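Peptidoglycan D,D-transpeptidase PbpA (Mycobacterium tuberculosis, PDB 3UN7) probably cross-links the peptidoglycan of the mycobacterial cell wall as a penicillin-binding transpeptidase and takes part in regulating cell length. Local coordinates at residues R360-S363 and P364-A368; A206-T209 and E210-L214. All blocks are in the same frame, centred on the assembly; numbering follows the deposited sequence.

Contact 1. Residues R360-S363 and P364-A368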
# COMPACT_ATOMS: atom_id res chain seq x y z
N ARG A 360 -12.88 -7.10 12.95
CA ARG A 360 -11.84 -7.86 13.63
C ARG A 360 -11.43 -9.03 12.75
O ARG A 360 -12.25 -9.91 12.44
CB ARG A 360 -12.29 -8.36 15.01
CG ARG A 360 -11.23 -9.23 15.67
CD ARG A 360 -11.51 -9.58 17.13
NE ARG A 360 -11.18 -8.49 18.06
CZ ARG A 360 -9.94 -8.12 18.39
NH1 ARG A 360 -9.77 -7.12 19.26
NH2 ARG A 360 -8.86 -8.72 17.87
N ALA A 361 -10.16 -9.04 12.34
CA ALA A 361 -9.64 -10.07 11.46
C ALA A 361 -9.24 -11.31 12.24
O ALA A 361 -9.41 -12.44 11.79
CB ALA A 361 -8.45 -9.55 10.68
N VAL A 362 -8.71 -11.08 13.44
CA VAL A 362 -8.01 -12.11 14.18
C VAL A 362 -8.09 -11.73 15.66
O VAL A 362 -8.19 -10.54 15.99
CB VAL A 362 -6.55 -12.19 13.61
CG1 VAL A 362 -5.53 -11.45 14.48
CG2 VAL A 362 -6.18 -13.60 13.31
N SER A 363 -8.07 -12.72 16.55
CA SER A 363 -8.17 -12.48 17.99
C SER A 363 -6.92 -11.72 18.46
O SER A 363 -5.91 -11.71 17.76
CB SER A 363 -8.27 -13.81 18.72
OG SER A 363 -7.06 -14.53 18.60
N PRO A 364 -6.99 -11.06 19.64
CA PRO A 364 -5.80 -10.38 20.15
C PRO A 364 -4.63 -11.33 20.37
O PRO A 364 -3.46 -10.95 20.21
CB PRO A 364 -6.27 -9.80 21.48
CG PRO A 364 -7.75 -9.64 21.31
CD PRO A 364 -8.14 -10.87 20.54
N GLN A 365 -4.95 -12.58 20.73
CA GLN A 365 -3.94 -13.60 20.97
C GLN A 365 -3.20 -13.95 19.68
O GLN A 365 -1.97 -14.07 19.68
CB GLN A 365 -4.56 -14.86 21.60
CG GLN A 365 -5.14 -14.68 23.01
CD GLN A 365 -6.39 -13.79 23.06
OE1 GLN A 365 -7.21 -13.78 22.13
NE2 GLN A 365 -6.53 -13.04 24.15
N VAL A 366 -3.94 -14.12 18.60
CA VAL A 366 -3.33 -14.44 17.31
C VAL A 366 -2.52 -13.24 16.81
O VAL A 366 -1.38 -13.41 16.37
CB VAL A 366 -4.39 -14.95 16.29
CG1 VAL A 366 -3.77 -15.13 14.91
CG2 VAL A 366 -4.97 -16.29 16.78
N ALA A 367 -3.07 -12.04 16.95
CA ALA A 367 -2.37 -10.80 16.60
C ALA A 367 -1.03 -10.72 17.30
O ALA A 367 -0.02 -10.41 16.67
CB ALA A 367 -3.22 -9.58 16.95
N ALA A 368 -1.01 -11.00 18.61
CA ALA A 368 0.24 -11.04 19.38
C ALA A 368 1.21 -12.13 18.92
O ALA A 368 2.41 -11.91 18.85
CB ALA A 368 -0.04 -11.17 20.86
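Ser363 is the N-cap of helix 364-379, and its hydroxyl turns back onto the first turn, where OG accepts a hydrogen bond from Val366 N at 3.1 Å. With chi1 at 67°, OG sits between the backbone N and the carbonyl carbon, a position from which it can face that amide. Pro364 follows as the first helical residue, and Ser363 O begins the regular helical bonding by accepting from Ala367 N at 3.0 Å. Val362, just ahead of the cap, crosses Val366 at about a right angle. Its CG1 lies 3.9 Å from Ala367 CB, the pairing of a hydrophobic staple, while its CG2 presses on Val366 CG1. That second approach is unusually short, but Val362 has an unstaggered chi1 of 100°, so the exact methyl positions are doubtful. The Arg360 chain bends and lays one guanidinium face over Pro364 CD, the two side chains crossing almost perpendicularly. Its NH2 bonds to Gly330 O, in the loop between helix 317-328 and strand 332-334. From the end of strand 357-360, Arg360 NH2 also donates to Val362 O at 2.7 Å, the acceptor only 5° out of the guanidinium plane.

Contact 2. Residues A206-T209 and E210-L214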
# COMPACT_ATOMS: atom_id res chain seq x y z
N ALA A 206 -6.97 -21.99 13.47
CA ALA A 206 -7.46 -23.36 13.41
C ALA A 206 -6.85 -24.21 14.52
O ALA A 206 -7.21 -25.37 14.68
CB ALA A 206 -7.18 -23.97 12.03
N GLY A 207 -5.91 -23.63 15.28
CA GLY A 207 -5.33 -24.31 16.44
C GLY A 207 -3.92 -24.85 16.29
O GLY A 207 -3.43 -25.58 17.17
N ALA A 208 -3.24 -24.51 15.19
CA ALA A 208 -1.82 -24.84 15.05
C ALA A 208 -1.03 -24.09 16.13
O ALA A 208 -1.49 -23.08 16.66
CB ALA A 208 -1.31 -24.47 13.66
N THR A 209 0.14 -24.61 16.49
CA THR A 209 1.00 -23.91 17.44
C THR A 209 2.31 -23.57 16.77
O THR A 209 2.68 -24.18 15.76
CB THR A 209 1.28 -24.72 18.73
OG1 THR A 209 2.12 -25.83 18.42
CG2 THR A 209 -0.01 -25.20 19.38
N GLU A 210 2.99 -22.59 17.34
CA GLU A 210 4.26 -22.11 16.82
C GLU A 210 5.36 -23.14 16.93
O GLU A 210 6.38 -23.04 16.24
CB GLU A 210 4.69 -20.88 17.61
CG GLU A 210 3.86 -19.64 17.41
CD GLU A 210 4.47 -18.46 18.12
OE1 GLU A 210 5.68 -18.53 18.43
OE2 GLU A 210 3.75 -17.47 18.38
N THR A 211 5.17 -24.11 17.81
CA THR A 211 6.22 -25.06 18.11
C THR A 211 6.04 -26.37 17.38
O THR A 211 6.90 -27.23 17.46
CB THR A 211 6.36 -25.36 19.64
OG1 THR A 211 5.89 -26.68 19.91
CG2 THR A 211 5.61 -24.34 20.48
N GLU A 212 4.92 -26.52 16.66
CA GLU A 212 4.68 -27.77 15.95
C GLU A 212 5.60 -27.90 14.74
O GLU A 212 6.04 -26.90 14.16
CB GLU A 212 3.21 -27.91 15.54
CG GLU A 212 2.79 -27.01 14.39
CD GLU A 212 1.93 -27.74 13.39
OE1 GLU A 212 2.08 -28.99 13.24
OE2 GLU A 212 1.10 -27.07 12.74
N GLN A 213 5.86 -29.14 14.36
CA GLN A 213 6.94 -29.46 13.44
C GLN A 213 6.47 -29.60 12.00
O GLN A 213 5.50 -30.29 11.72
CB GLN A 213 7.65 -30.74 13.91
CG GLN A 213 8.30 -30.59 15.31
CD GLN A 213 9.42 -29.57 15.32
OE1 GLN A 213 9.37 -28.58 16.05
NE2 GLN A 213 10.43 -29.79 14.48
N LEU A 214 7.17 -28.91 11.09
CA LEU A 214 6.87 -28.97 9.66
C LEU A 214 8.12 -29.32 8.86
O LEU A 214 9.25 -29.13 9.34
CB LEU A 214 6.33 -27.62 9.16
CG LEU A 214 5.13 -27.02 9.89
CD1 LEU A 214 5.00 -25.52 9.56
CD2 LEU A 214 3.89 -27.78 9.53
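The Glu212 carboxylate reaches the Ala208 methyl with one corner: OE2 lies 3.7 Å from Ala208 CB, and the methyl is tilted out of the carboxylate plane beyond that oxygen instead of lying over the group. Its chi1 of 73° sets CG between the backbone N and the carbonyl carbon, and a bend at chi2 brings the carboxylate round to Ala208. CG comes within 3.1 Å of Thr209 O, a close fit of aliphatic chain against carbonyl oxygen. The same oxygen accepts a weak hydrogen bond from Glu212 N at 3.4 Å, nearly straight at 162°. Alongside, Thr209 OG1 stands 3.7 Å from Glu212 CB, so the threonine meets Glu212 with both its carbonyl and its hydroxyl. The Glu210 chain leaves the turn and runs extended beyond CG to helix 364-379, touching Lys369 and Leu373; its OE1 lies close to Glu372 OE1, a pair of like charges. Gly207, with a positive phi of 105°, ends helix 196-205 in a Schellman motif, and a type I beta turn from Thr209 to Glu212 then leads the chain into strand 213-215.

Both contacts belong to the transpeptidase domain and lie on the same side of the chain's centre, with their own centres 16 Å apart. Contact 2 comes first along the chain, at the exit of helix 196-205, and passes into strand 213-215, which pairs antiparallel with strand 242-244. Contact 1 follows much later, between strand 357-360 and helix 364-379. Their nearest atoms stay about 6 Å apart without touching, yet helix 364-379 connects them: contact 1 forms its N-terminal start, and residues further along it meet the Glu210 side chain of contact 2. Contact 2 lies at the surface and contact 1 is partly buried, both away from the probable active-site serine, Ser193.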